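Local coordinates for abhydrolase domain-containing protein (Exiguobacterium antarcticum, PDB 5H3H) that hydrolyses esters as an esterase of the alpha/beta hydrolase fold and probably also acts as a perhydrolase, at residues 158-163 / 220-225; 128-133 / 137-142; 144-149 / 192-197. One frame throughout, in Å; residues are numbered along the deposited sequence.

How the interactions relate
All three interactions lie near the pocket that holds ethaneperoxoic acid, at different distances from it. Interaction 1 carries Val222, whose side chain is about 4 Å from the ligand, and Asp220, the probable acid of a Ser96-His248-Asp220 triad. Interaction 3 holds Leu196, which touches the ligand. In interaction 2 the side chain of Met137 is about 7 Å from the bound ethaneperoxoic acid. Interactions 2 and 3 share helix 139-149 and meet directly: Thr128 OG1 is 2.6 Å and Arg130 NH2 3.0 Å from Arg197 O, both probable hydrogen bonds. Interaction 1, on the following helix 153-164, lies with its centre 15 Å from that of interaction 2 and 14 Å from that of interaction 3, without touching either.

Interaction 1. Residues 158-163 / 220-225; sequences KGFGEI and DQVCPF
The Phe160 ring meets Val222 obliquely through CE1 and CZ, with Phe160 CZ 3.9 Å from Val222 CG1 and the two side chains crossing at about a right angle. The same ring packs edge-to-face with Trp30 and meets Phe164 with the planes steeply inclined, so Val222 joins an aromatic cluster that includes two residues of the ligand pocket. The other flat group is the Asp220 carboxylate. Its OD1 takes two backbone N-H groups: Val222 N at 2.8 Å from Asp220 OD1, nearly in line with the C-O bond, and Cys223 N at 2.9 Å from Asp220 OD1, from above the carboxylate plane. These bonds form an Asx turn and an Asx motif that fix the carboxylate's rotation, while OD2 bonds to His248 ND1. Residues 220-225 follow strand 211-217 of the alpha/beta hydrolase sheet, where this fold commonly places its catalytic acid; the geometry is consistent with a Ser96-His248-Asp220 triad, Val222 resting on the same histidine. Toward the outer side, Ile163 fills the angle between Gln221 and Val222. Its CG2 lies 3.8 Å from CG2 of Val222, the Val222 branch that stands beside its own backbone N because CG1 is anti to that N (chi1 175°). With an alanine here in place of the isoleucine, that methyl contact would be lost and a gap would probably open beside Val222 CG2. A water also links the two backbones, donating to Ile163 O at 2.8 Å and accepting from Gln221 N at 3.1 Å.

Interaction 2. Residues 128-133 / 137-142; sequences TQRDGY and MTKDEV
A chi1 of 56° sets Thr128 OG1 between its backbone N and carbonyl carbon and turns CG2 to Val142, whose CG1 it meets at 3.6 Å. Arg130 bends back at chi2 (-80°), which brings its guanidinium to the same threonine: NH1 donates to Thr128 OG1 at 2.6 Å, close to the guanidinium plane, and to Gln129 O at 3.0 Å. Two bonds from one nitrogen, both near the guanidinium plane, thus fix how the group is turned. Over one face lies the extended Lys139 chain, its CE 4.0 Å from Arg130 NH1 and displaced toward the rim, so aliphatic carbon rather than the amine meets the arginine. The backbones are tied by Gln129 N donating to Met137 O at 3.0 Å, a somewhat bent bond, while Gln129 NE2 reaches Gly136 O. Thr138 is the N-cap of the helix that follows; with Glu141 it forms a capping box, Glu141 N giving to Thr138 OG1 and Thr138 N to Glu141 OE2. The loop after strand 114-120 is in this way strapped to the start of helix 139-149, while Lys139 and Val142 pack against Arg197 near the end of helix 186-198.

Interaction 3. Residues 144-149 / 192-197; sequences ALIEDT and SAIALR
Ile146 of helix 139-149 faces Ala193 of helix 186-198, a helix-to-helix contact in the helical cap that this alpha/beta hydrolase inserts between strands 114-120 and 211-217 of its sheet. The tight part is small and wholly apolar. Ile146 CG1 comes to 3.4 Å from Ala193 CB, closer than carbon pairs usually pack, and the CA atoms of these two residues are 6.7 Å apart, the nearest across the pair of segments. The methyl of the alanine is what allows the approach: a short side chain on one helix receives the long branch of an isoleucine from the other. With CG1 beside its backbone N (chi1 -67°) and the branch extended at chi2 (155°), Ile146 pushes CD1 past the alanine, and that methyl sits 3.8 Å from Ala193 CB. Behind Ala193 the inner side of helix 186-198 turns to the pocket: Leu196 touches the bound ethaneperoxoic acid and also packs on Phe127, while Ser192 OG is held by Tyr59 OH and Gly188 O. Beside Ile146, Leu145 leans on Met156 of helix 153-164 instead of reaching residues 192-197.

Packing is looser toward Ile194, which is only partly buried. Ile146 CD1 still touches Ile194 CG1, but at 4.0 Å and with the two side chains crossing at about a right angle, so they meet over a small area. Here too lies Arg197, partly exposed, which reaches back to helix 139-149, where its NH2 makes a salt bridge with Asp143 OD1. Its guanidinium has Ile194 CG1 over one face, 3.9 Å above the plane and offset toward the rim.

Interaction 1. Residues 158-163 / 220-225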
ATOM      1  N   LYS B 158      32.640   7.946 -17.771  1.00 21.06           N
ATOM      2  CA  LYS B 158      33.055   9.228 -18.379  1.00 21.58           C
ATOM      3  C   LYS B 158      32.080   9.594 -19.534  1.00 22.75           C
ATOM      4  O   LYS B 158      31.589  10.730 -19.635  1.00 23.55           O
ATOM      5  CB  LYS B 158      34.494   9.126 -18.864  1.00 22.64           C
ATOM      6  CG  LYS B 158      35.064  10.418 -19.440  1.00 27.27           C
ATOM      7  CD  LYS B 158      36.496  10.116 -19.939  1.00 30.91           C
ATOM      8  CE  LYS B 158      36.965  11.077 -21.025  1.00 31.89           C
ATOM      9  NZ  LYS B 158      37.031  12.444 -20.472  1.00 35.34           N
ATOM     10  N   GLY B 159      31.721   8.592 -20.311  1.00 22.37           N
ATOM     11  CA  GLY B 159      30.751   8.751 -21.369  1.00 24.63           C
ATOM     12  C   GLY B 159      29.401   9.148 -20.878  1.00 24.31           C
ATOM     13  O   GLY B 159      28.781  10.010 -21.444  1.00 22.24           O
ATOM     14  N   PHE B 160      28.942   8.532 -19.795  1.00 24.96           N
ATOM     15  CA  PHE B 160      27.667   8.922 -19.185  1.00 26.00           C
ATOM     16  C   PHE B 160      27.675  10.365 -18.578  1.00 26.06           C
ATOM     17  O   PHE B 160      26.729  11.162 -18.758  1.00 22.59           O
ATOM     18  CB  PHE B 160      27.305   7.809 -18.171  1.00 27.16           C
ATOM     19  CG  PHE B 160      25.915   7.941 -17.581  1.00 30.55           C
ATOM     20  CD1 PHE B 160      24.785   7.747 -18.380  1.00 30.72           C
ATOM     21  CD2 PHE B 160      25.740   8.208 -16.229  1.00 33.14           C
ATOM     22  CE1 PHE B 160      23.512   7.856 -17.823  1.00 30.98           C
ATOM     23  CE2 PHE B 160      24.454   8.320 -15.660  1.00 30.90           C
ATOM     24  CZ  PHE B 160      23.356   8.136 -16.458  1.00 30.15           C
ATOM     25  N   GLY B 161      28.776  10.731 -17.908  1.00 26.19           N
ATOM     26  CA  GLY B 161      29.041  12.111 -17.395  1.00 25.09           C
ATOM     27  C   GLY B 161      28.900  13.195 -18.480  1.00 25.83           C
ATOM     28  O   GLY B 161      28.376  14.276 -18.226  1.00 26.58           O
ATOM     29  N   GLU B 162      29.336  12.848 -19.696  1.00 29.13           N
ATOM     30  CA  GLU B 162      29.266  13.734 -20.861  1.00 29.55           C
ATOM     31  C   GLU B 162      27.845  14.057 -21.326  1.00 30.25           C
ATOM     32  O   GLU B 162      27.598  15.144 -21.859  1.00 31.23           O
ATOM     33  CB  GLU B 162      30.117  13.153 -22.032  1.00 32.32           C
ATOM     34  CG  GLU B 162      31.624  13.312 -21.758  1.00 37.78           C
ATOM     35  CD  GLU B 162      32.527  12.548 -22.710  1.00 45.78           C
ATOM     36  OE1 GLU B 162      32.169  11.444 -23.164  1.00 52.00           O
ATOM     37  OE2 GLU B 162      33.622  13.058 -22.998  1.00 50.28           O
ATOM     38  N   ILE B 163      26.921  13.118 -21.114  1.00 28.41           N
ATOM     39  CA  ILE B 163      25.510  13.286 -21.471  1.00 32.10           C
ATOM     40  C   ILE B 163      24.642  13.696 -20.240  1.00 28.80           C
ATOM     41  O   ILE B 163      23.465  13.878 -20.362  1.00 27.10           O
ATOM     42  CB  ILE B 163      25.055  11.983 -22.226  1.00 36.26           C
ATOM     43  CG1 ILE B 163      24.217  12.356 -23.425  1.00 45.76           C
ATOM     44  CG2 ILE B 163      24.434  10.902 -21.337  1.00 34.62           C
ATOM     45  CD1 ILE B 163      23.528  11.222 -24.176  1.00 47.85           C
ATOM     46  N   ASP B 220      17.570  17.292 -20.614  1.00 23.95           N
ATOM     47  CA  ASP B 220      18.018  16.031 -20.109  1.00 22.84           C
ATOM     48  C   ASP B 220      18.108  15.029 -21.264  1.00 24.22           C
ATOM     49  O   ASP B 220      17.123  14.781 -21.953  1.00 24.28           O
ATOM     50  CB  ASP B 220      17.010  15.638 -19.029  1.00 22.90           C
ATOM     51  CG  ASP B 220      17.404  14.487 -18.247  1.00 23.90           C
ATOM     52  OD1 ASP B 220      18.284  13.676 -18.690  1.00 24.23           O
ATOM     53  OD2 ASP B 220      16.764  14.334 -17.118  1.00 22.56           O
ATOM     54  N   GLN B 221      19.299  14.484 -21.491  1.00 24.96           N
ATOM     55  CA  GLN B 221      19.537  13.505 -22.525  1.00 28.22           C
ATOM     56  C   GLN B 221      19.412  12.099 -21.955  1.00 32.23           C
ATOM     57  O   GLN B 221      19.392  11.123 -22.679  1.00 32.62           O
ATOM     58  CB  GLN B 221      20.931  13.723 -23.141  1.00 32.06           C
ATOM     59  CG  GLN B 221      21.160  15.164 -23.582  1.00 35.78           C
ATOM     60  CD  GLN B 221      22.425  15.391 -24.403  1.00 40.37           C
ATOM     61  OE1 GLN B 221      23.279  14.531 -24.512  1.00 43.96           O
ATOM     62  NE2 GLN B 221      22.539  16.562 -24.980  1.00 42.50           N
ATOM     63  N   VAL B 222      19.375  11.991 -20.634  1.00 29.76           N
ATOM     64  CA  VAL B 222      19.343  10.699 -19.967  1.00 28.27           C
ATOM     65  C   VAL B 222      17.886  10.186 -19.775  1.00 29.48           C
ATOM     66  O   VAL B 222      17.563   9.059 -20.178  1.00 29.83           O
ATOM     67  CB  VAL B 222      20.063  10.825 -18.612  1.00 23.85           C
ATOM     68  CG1 VAL B 222      19.947   9.532 -17.837  1.00 26.25           C
ATOM     69  CG2 VAL B 222      21.543  11.170 -18.833  1.00 26.16           C
ATOM     70  N   CYS B 223      17.088  11.017 -19.078  1.00 25.45           N
ATOM     71  CA  CYS B 223      15.666  10.919 -18.945  1.00 25.58           C
ATOM     72  C   CYS B 223      15.040  12.109 -19.682  1.00 22.48           C
ATOM     73  O   CYS B 223      15.009  13.233 -19.203  1.00 23.12           O
ATOM     74  CB  CYS B 223      15.242  10.966 -17.478  1.00 26.93           C
ATOM     75  SG  CYS B 223      15.804   9.547 -16.559  1.00 25.65           S
ATOM     76  N   PRO B 224      14.497  11.857 -20.856  1.00 25.65           N
ATOM     77  CA  PRO B 224      14.008  12.966 -21.621  1.00 23.97           C
ATOM     78  C   PRO B 224      12.828  13.698 -20.950  1.00 24.56           C
ATOM     79  O   PRO B 224      11.947  13.099 -20.223  1.00 24.53           O
ATOM     80  CB  PRO B 224      13.582  12.343 -22.969  1.00 26.56           C
ATOM     81  CG  PRO B 224      13.845  10.902 -22.895  1.00 27.48           C
ATOM     82  CD  PRO B 224      14.426  10.557 -21.549  1.00 26.97           C
ATOM     83  N   PHE B 225      12.799  14.983 -21.194  1.00 21.44           N
ATOM     84  CA  PHE B 225      11.760  15.813 -20.618  1.00 24.31           C
ATOM     85  C   PHE B 225      10.336  15.280 -20.805  1.00 27.60           C
ATOM     86  O   PHE B 225       9.476  15.500 -19.902  1.00 25.97           O
ATOM     87  CB  PHE B 225      11.859  17.214 -21.144  1.00 25.24           C
ATOM     88  CG  PHE B 225      10.900  18.141 -20.486  1.00 27.26           C
ATOM     89  CD1 PHE B 225      11.171  18.646 -19.218  1.00 27.43           C
ATOM     90  CD2 PHE B 225       9.703  18.503 -21.118  1.00 31.24           C
ATOM     91  CE1 PHE B 225      10.261  19.501 -18.590  1.00 28.29           C
ATOM     92  CE2 PHE B 225       8.798  19.385 -20.496  1.00 28.23           C
ATOM     93  CZ  PHE B 225       9.066  19.847 -19.223  1.00 26.60           C
TER
HETATM   94  O   HOH W   1      21.537  15.811 -19.811  1.00 25.01           O

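Interaction 2. Residues 128-133 / 137-142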
ATOM      1  N   THR B 128      12.900   3.192 -20.564  1.00 25.30           N
ATOM      2  CA  THR B 128      13.128   2.733 -21.938  1.00 29.29           C
ATOM      3  C   THR B 128      11.811   2.736 -22.750  1.00 28.31           C
ATOM      4  O   THR B 128      10.714   2.757 -22.179  1.00 30.46           O
ATOM      5  CB  THR B 128      13.845   1.353 -21.958  1.00 27.58           C
ATOM      6  OG1 THR B 128      13.099   0.361 -21.202  1.00 28.62           O
ATOM      7  CG2 THR B 128      15.255   1.537 -21.376  1.00 29.64           C
ATOM      8  N   GLN B 129      11.932   2.779 -24.074  1.00 29.49           N
ATOM      9  CA  GLN B 129      10.740   2.903 -24.943  1.00 31.96           C
ATOM     10  C   GLN B 129       9.896   1.631 -24.907  1.00 30.75           C
ATOM     11  O   GLN B 129      10.399   0.551 -24.616  1.00 32.65           O
ATOM     12  CB  GLN B 129      11.142   3.214 -26.379  1.00 31.64           C
ATOM     13  CG  GLN B 129      12.054   4.411 -26.509  1.00 34.21           C
ATOM     14  CD  GLN B 129      11.888   5.177 -27.826  1.00 38.28           C
ATOM     15  OE1 GLN B 129      11.207   4.714 -28.760  1.00 39.05           O
ATOM     16  NE2 GLN B 129      12.497   6.363 -27.897  1.00 39.31           N
ATOM     17  N   ARG B 130       8.593   1.787 -25.099  1.00 36.79           N
ATOM     18  CA  ARG B 130       7.634   0.680 -25.109  1.00 39.91           C
ATOM     19  C   ARG B 130       6.532   1.018 -26.099  1.00 47.24           C
ATOM     20  O   ARG B 130       6.410   2.179 -26.520  1.00 46.09           O
ATOM     21  CB  ARG B 130       6.957   0.464 -23.761  1.00 37.41           C
ATOM     22  CG  ARG B 130       7.830  -0.015 -22.626  1.00 38.12           C
ATOM     23  CD  ARG B 130       8.139  -1.510 -22.593  1.00 35.22           C
ATOM     24  NE  ARG B 130       8.843  -1.790 -21.340  1.00 33.65           N
ATOM     25  CZ  ARG B 130      10.095  -1.418 -21.070  1.00 30.68           C
ATOM     26  NH1 ARG B 130      10.827  -0.761 -21.972  1.00 27.56           N
ATOM     27  NH2 ARG B 130      10.625  -1.697 -19.889  1.00 27.79           N
ATOM     28  N   ASP B 131       5.747  -0.018 -26.435  1.00 50.83           N
ATOM     29  CA  ASP B 131       4.522   0.043 -27.260  1.00 57.77           C
ATOM     30  C   ASP B 131       3.998   1.450 -27.658  1.00 55.77           C
ATOM     31  O   ASP B 131       4.214   1.876 -28.794  1.00 61.30           O
ATOM     32  CB  ASP B 131       3.420  -0.794 -26.582  1.00 63.83           C
ATOM     33  CG  ASP B 131       3.359  -0.574 -25.064  1.00 68.34           C
ATOM     34  OD1 ASP B 131       2.927   0.529 -24.669  1.00 66.82           O
ATOM     35  OD2 ASP B 131       3.751  -1.481 -24.280  1.00 71.55           O
ATOM     36  N   GLY B 132       3.333   2.145 -26.736  1.00 49.69           N
ATOM     37  CA  GLY B 132       2.863   3.527 -26.934  1.00 43.09           C
ATOM     38  C   GLY B 132       3.541   4.487 -25.960  1.00 45.25           C
ATOM     39  O   GLY B 132       2.885   5.327 -25.314  1.00 48.51           O
ATOM     40  N   TYR B 133       4.864   4.344 -25.834  1.00 43.35           N
ATOM     41  CA  TYR B 133       5.675   5.169 -24.926  1.00 38.43           C
ATOM     42  C   TYR B 133       6.973   5.384 -25.678  1.00 39.38           C
ATOM     43  O   TYR B 133       7.992   4.769 -25.375  1.00 37.69           O
ATOM     44  CB  TYR B 133       5.843   4.437 -23.588  1.00 33.70           C
ATOM     45  CG  TYR B 133       6.493   5.213 -22.475  1.00 33.15           C
ATOM     46  CD1 TYR B 133       5.778   6.149 -21.718  1.00 33.35           C
ATOM     47  CD2 TYR B 133       7.833   5.005 -22.162  1.00 30.52           C
ATOM     48  CE1 TYR B 133       6.405   6.865 -20.702  1.00 32.84           C
ATOM     49  CE2 TYR B 133       8.454   5.674 -21.140  1.00 30.99           C
ATOM     50  CZ  TYR B 133       7.760   6.584 -20.379  1.00 30.90           C
ATOM     51  OH  TYR B 133       8.463   7.229 -19.374  1.00 25.22           O
ATOM     52  N   MET B 137      15.809   5.938 -23.932  1.00 29.83           N
ATOM     53  CA  MET B 137      16.662   4.953 -24.522  1.00 30.67           C
ATOM     54  C   MET B 137      15.829   3.726 -24.933  1.00 30.25           C
ATOM     55  O   MET B 137      14.807   3.468 -24.347  1.00 29.05           O
ATOM     56  CB  MET B 137      17.743   4.550 -23.505  1.00 31.39           C
ATOM     57  CG  MET B 137      18.670   5.685 -23.145  1.00 33.29           C
ATOM     58  SD  MET B 137      20.047   5.071 -22.120  1.00 34.55           S
ATOM     59  CE  MET B 137      20.851   6.657 -21.913  1.00 36.67           C
ATOM     60  N   THR B 138      16.227   2.998 -25.966  1.00 31.16           N
ATOM     61  CA  THR B 138      15.518   1.770 -26.300  1.00 32.15           C
ATOM     62  C   THR B 138      16.150   0.811 -25.360  1.00 34.82           C
ATOM     63  O   THR B 138      17.167   1.151 -24.732  1.00 34.61           O
ATOM     64  CB  THR B 138      15.771   1.335 -27.739  1.00 34.54           C
ATOM     65  OG1 THR B 138      17.198   1.183 -27.939  1.00 34.97           O
ATOM     66  CG2 THR B 138      15.283   2.405 -28.685  1.00 34.40           C
ATOM     67  N   LYS B 139      15.572  -0.375 -25.246  1.00 32.72           N
ATOM     68  CA  LYS B 139      16.201  -1.464 -24.518  1.00 35.28           C
ATOM     69  C   LYS B 139      17.594  -1.836 -24.991  1.00 38.49           C
ATOM     70  O   LYS B 139      18.464  -2.235 -24.174  1.00 34.73           O
ATOM     71  CB  LYS B 139      15.353  -2.719 -24.596  1.00 36.27           C
ATOM     72  CG  LYS B 139      14.439  -2.827 -23.435  1.00 37.70           C
ATOM     73  CD  LYS B 139      13.687  -4.124 -23.517  1.00 39.12           C
ATOM     74  CE  LYS B 139      12.786  -4.276 -22.310  1.00 37.96           C
ATOM     75  NZ  LYS B 139      11.929  -5.467 -22.522  1.00 41.18           N
ATOM     76  N   ASP B 140      17.825  -1.747 -26.292  1.00 41.19           N
ATOM     77  CA  ASP B 140      19.134  -2.117 -26.817  1.00 43.86           C
ATOM     78  C   ASP B 140      20.202  -1.047 -26.441  1.00 39.65           C
ATOM     79  O   ASP B 140      21.365  -1.420 -26.161  1.00 35.96           O
ATOM     80  CB  ASP B 140      19.051  -2.477 -28.325  1.00 51.16           C
ATOM     81  CG  ASP B 140      18.037  -3.642 -28.627  1.00 58.12           C
ATOM     82  OD1 ASP B 140      17.677  -4.450 -27.727  1.00 60.42           O
ATOM     83  OD2 ASP B 140      17.578  -3.748 -29.792  1.00 68.94           O
ATOM     84  N   GLU B 141      19.821   0.238 -26.346  1.00 35.93           N
ATOM     85  CA  GLU B 141      20.764   1.233 -25.798  1.00 34.93           C
ATOM     86  C   GLU B 141      21.219   0.952 -24.346  1.00 34.65           C
ATOM     87  O   GLU B 141      22.330   1.255 -23.999  1.00 29.92           O
ATOM     88  CB  GLU B 141      20.282   2.673 -25.950  1.00 37.86           C
ATOM     89  CG  GLU B 141      20.399   3.170 -27.394  1.00 37.17           C
ATOM     90  CD  GLU B 141      19.507   4.353 -27.758  1.00 40.16           C
ATOM     91  OE1 GLU B 141      19.813   5.033 -28.768  1.00 44.35           O
ATOM     92  OE2 GLU B 141      18.490   4.599 -27.105  1.00 34.16           O
ATOM     93  N   VAL B 142      20.371   0.380 -23.513  1.00 29.58           N
ATOM     94  CA  VAL B 142      20.786   0.114 -22.127  1.00 30.44           C
ATOM     95  C   VAL B 142      21.643  -1.150 -22.041  1.00 29.76           C
ATOM     96  O   VAL B 142      22.608  -1.227 -21.252  1.00 27.15           O
ATOM     97  CB  VAL B 142      19.586   0.073 -21.128  1.00 30.71           C
ATOM     98  CG1 VAL B 142      18.860   1.418 -21.042  1.00 28.00           C
ATOM     99  CG2 VAL B 142      18.579  -0.963 -21.531  1.00 33.43           C
TER

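Interaction 3. Residues 144-149 / 192-197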
ATOM      1  N   ALA B 144      23.688  -1.855 -24.348  1.00 28.71           N
ATOM      2  CA  ALA B 144      24.965  -1.261 -24.744  1.00 30.86           C
ATOM      3  C   ALA B 144      25.755  -0.714 -23.547  1.00 34.52           C
ATOM      4  O   ALA B 144      26.957  -0.949 -23.454  1.00 30.19           O
ATOM      5  CB  ALA B 144      24.772  -0.153 -25.777  1.00 32.34           C
ATOM      6  N   LEU B 145      25.087   0.008 -22.636  1.00 32.03           N
ATOM      7  CA  LEU B 145      25.733   0.440 -21.405  1.00 30.52           C
ATOM      8  C   LEU B 145      26.191  -0.696 -20.504  1.00 30.59           C
ATOM      9  O   LEU B 145      27.294  -0.641 -19.902  1.00 28.09           O
ATOM     10  CB  LEU B 145      24.810   1.354 -20.598  1.00 33.83           C
ATOM     11  CG  LEU B 145      24.620   2.777 -21.065  1.00 32.48           C
ATOM     12  CD1 LEU B 145      23.647   3.473 -20.142  1.00 34.34           C
ATOM     13  CD2 LEU B 145      25.903   3.554 -21.148  1.00 32.68           C
ATOM     14  N   ILE B 146      25.348  -1.711 -20.380  1.00 25.86           N
ATOM     15  CA  ILE B 146      25.683  -2.879 -19.586  1.00 25.84           C
ATOM     16  C   ILE B 146      26.934  -3.602 -20.150  1.00 25.68           C
ATOM     17  O   ILE B 146      27.851  -3.970 -19.405  1.00 27.14           O
ATOM     18  CB  ILE B 146      24.490  -3.811 -19.493  1.00 26.08           C
ATOM     19  CG1 ILE B 146      23.351  -3.156 -18.663  1.00 26.62           C
ATOM     20  CG2 ILE B 146      24.874  -5.140 -18.868  1.00 23.74           C
ATOM     21  CD1 ILE B 146      21.998  -3.702 -19.031  1.00 28.87           C
ATOM     22  N   GLU B 147      26.985  -3.697 -21.464  1.00 29.65           N
ATOM     23  CA  GLU B 147      28.090  -4.363 -22.173  1.00 32.92           C
ATOM     24  C   GLU B 147      29.364  -3.615 -21.916  1.00 27.87           C
ATOM     25  O   GLU B 147      30.360  -4.235 -21.590  1.00 29.87           O
ATOM     26  CB  GLU B 147      27.820  -4.481 -23.688  1.00 45.22           C
ATOM     27  CG  GLU B 147      28.705  -3.672 -24.673  1.00 48.01           C
ATOM     28  CD  GLU B 147      27.911  -3.249 -25.885  1.00 57.27           C
ATOM     29  OE1 GLU B 147      27.938  -2.036 -26.179  1.00 57.19           O
ATOM     30  OE2 GLU B 147      27.223  -4.117 -26.504  1.00 59.53           O
ATOM     31  N   ASP B 148      29.290  -2.287 -22.030  1.00 27.97           N
ATOM     32  CA  ASP B 148      30.410  -1.380 -21.739  1.00 30.06           C
ATOM     33  C   ASP B 148      30.868  -1.479 -20.262  1.00 30.26           C
ATOM     34  O   ASP B 148      32.070  -1.541 -20.008  1.00 25.74           O
ATOM     35  CB  ASP B 148      30.039   0.046 -22.112  1.00 32.01           C
ATOM     36  CG  ASP B 148      29.985   0.262 -23.629  1.00 36.86           C
ATOM     37  OD1 ASP B 148      30.483  -0.633 -24.362  1.00 34.58           O
ATOM     38  OD2 ASP B 148      29.443   1.309 -24.072  1.00 39.49           O
ATOM     39  N   THR B 149      29.936  -1.522 -19.303  1.00 25.14           N
ATOM     40  CA  THR B 149      30.383  -1.708 -17.898  1.00 26.28           C
ATOM     41  C   THR B 149      31.110  -3.021 -17.634  1.00 24.50           C
ATOM     42  O   THR B 149      32.053  -3.088 -16.774  1.00 23.97           O
ATOM     43  CB  THR B 149      29.370  -1.214 -16.757  1.00 26.63           C
ATOM     44  OG1 THR B 149      29.290  -2.108 -15.607  1.00 29.81           O
ATOM     45  CG2 THR B 149      28.094  -0.718 -17.216  1.00 20.59           C
ATOM     46  N   SER B 192      21.223  -2.981 -11.598  1.00 23.26           N
ATOM     47  CA  SER B 192      20.309  -1.833 -11.620  1.00 20.71           C
ATOM     48  C   SER B 192      20.030  -1.331 -13.007  1.00 21.54           C
ATOM     49  O   SER B 192      18.929  -0.849 -13.243  1.00 19.83           O
ATOM     50  CB  SER B 192      20.832  -0.638 -10.825  1.00 23.30           C
ATOM     51  OG  SER B 192      21.065  -0.923  -9.467  1.00 21.71           O
ATOM     52  N   ALA B 193      21.032  -1.351 -13.901  1.00 22.37           N
ATOM     53  CA  ALA B 193      20.802  -1.122 -15.360  1.00 23.19           C
ATOM     54  C   ALA B 193      19.769  -2.058 -15.959  1.00 22.83           C
ATOM     55  O   ALA B 193      18.974  -1.621 -16.762  1.00 25.86           O
ATOM     56  CB  ALA B 193      22.103  -1.237 -16.156  1.00 23.26           C
ATOM     57  N   ILE B 194      19.744  -3.323 -15.529  1.00 24.03           N
ATOM     58  CA  ILE B 194      18.738  -4.308 -15.975  1.00 25.32           C
ATOM     59  C   ILE B 194      17.316  -3.906 -15.488  1.00 26.36           C
ATOM     60  O   ILE B 194      16.362  -3.994 -16.238  1.00 30.17           O
ATOM     61  CB  ILE B 194      19.146  -5.738 -15.542  1.00 27.20           C
ATOM     62  CG1 ILE B 194      20.316  -6.193 -16.411  1.00 26.56           C
ATOM     63  CG2 ILE B 194      17.962  -6.743 -15.530  1.00 30.75           C
ATOM     64  CD1 ILE B 194      20.851  -7.571 -16.055  1.00 31.18           C
ATOM     65  N   ALA B 195      17.207  -3.473 -14.239  1.00 24.13           N
ATOM     66  CA  ALA B 195      15.959  -2.941 -13.702  1.00 25.50           C
ATOM     67  C   ALA B 195      15.572  -1.659 -14.450  1.00 25.39           C
ATOM     68  O   ALA B 195      14.397  -1.478 -14.835  1.00 25.26           O
ATOM     69  CB  ALA B 195      16.116  -2.694 -12.217  1.00 26.48           C
ATOM     70  N   LEU B 196      16.541  -0.776 -14.693  1.00 24.33           N
ATOM     71  CA  LEU B 196      16.258   0.400 -15.542  1.00 25.74           C
ATOM     72  C   LEU B 196      15.705  -0.027 -16.887  1.00 27.02           C
ATOM     73  O   LEU B 196      14.736   0.561 -17.393  1.00 28.54           O
ATOM     74  CB  LEU B 196      17.441   1.359 -15.735  1.00 28.18           C
ATOM     75  CG  LEU B 196      17.709   2.306 -14.566  1.00 29.27           C
ATOM     76  CD1 LEU B 196      19.171   2.730 -14.577  1.00 29.12           C
ATOM     77  CD2 LEU B 196      16.782   3.509 -14.547  1.00 29.90           C
ATOM     78  N   ARG B 197      16.261  -1.093 -17.452  1.00 24.88           N
ATOM     79  CA  ARG B 197      15.815  -1.444 -18.753  1.00 30.01           C
ATOM     80  C   ARG B 197      14.368  -1.922 -18.725  1.00 25.24           C
ATOM     81  O   ARG B 197      13.597  -1.576 -19.607  1.00 23.92           O
ATOM     82  CB  ARG B 197      16.775  -2.448 -19.421  1.00 33.83           C
ATOM     83  CG  ARG B 197      16.632  -3.920 -19.220  1.00 42.35           C
ATOM     84  CD  ARG B 197      16.707  -4.669 -20.577  1.00 41.93           C
ATOM     85  NE  ARG B 197      17.924  -5.436 -20.692  1.00 49.23           N
ATOM     86  CZ  ARG B 197      18.181  -6.597 -20.090  1.00 43.60           C
ATOM     87  NH1 ARG B 197      17.309  -7.187 -19.271  1.00 40.51           N
ATOM     88  NH2 ARG B 197      19.350  -7.155 -20.311  1.00 45.13           N
TER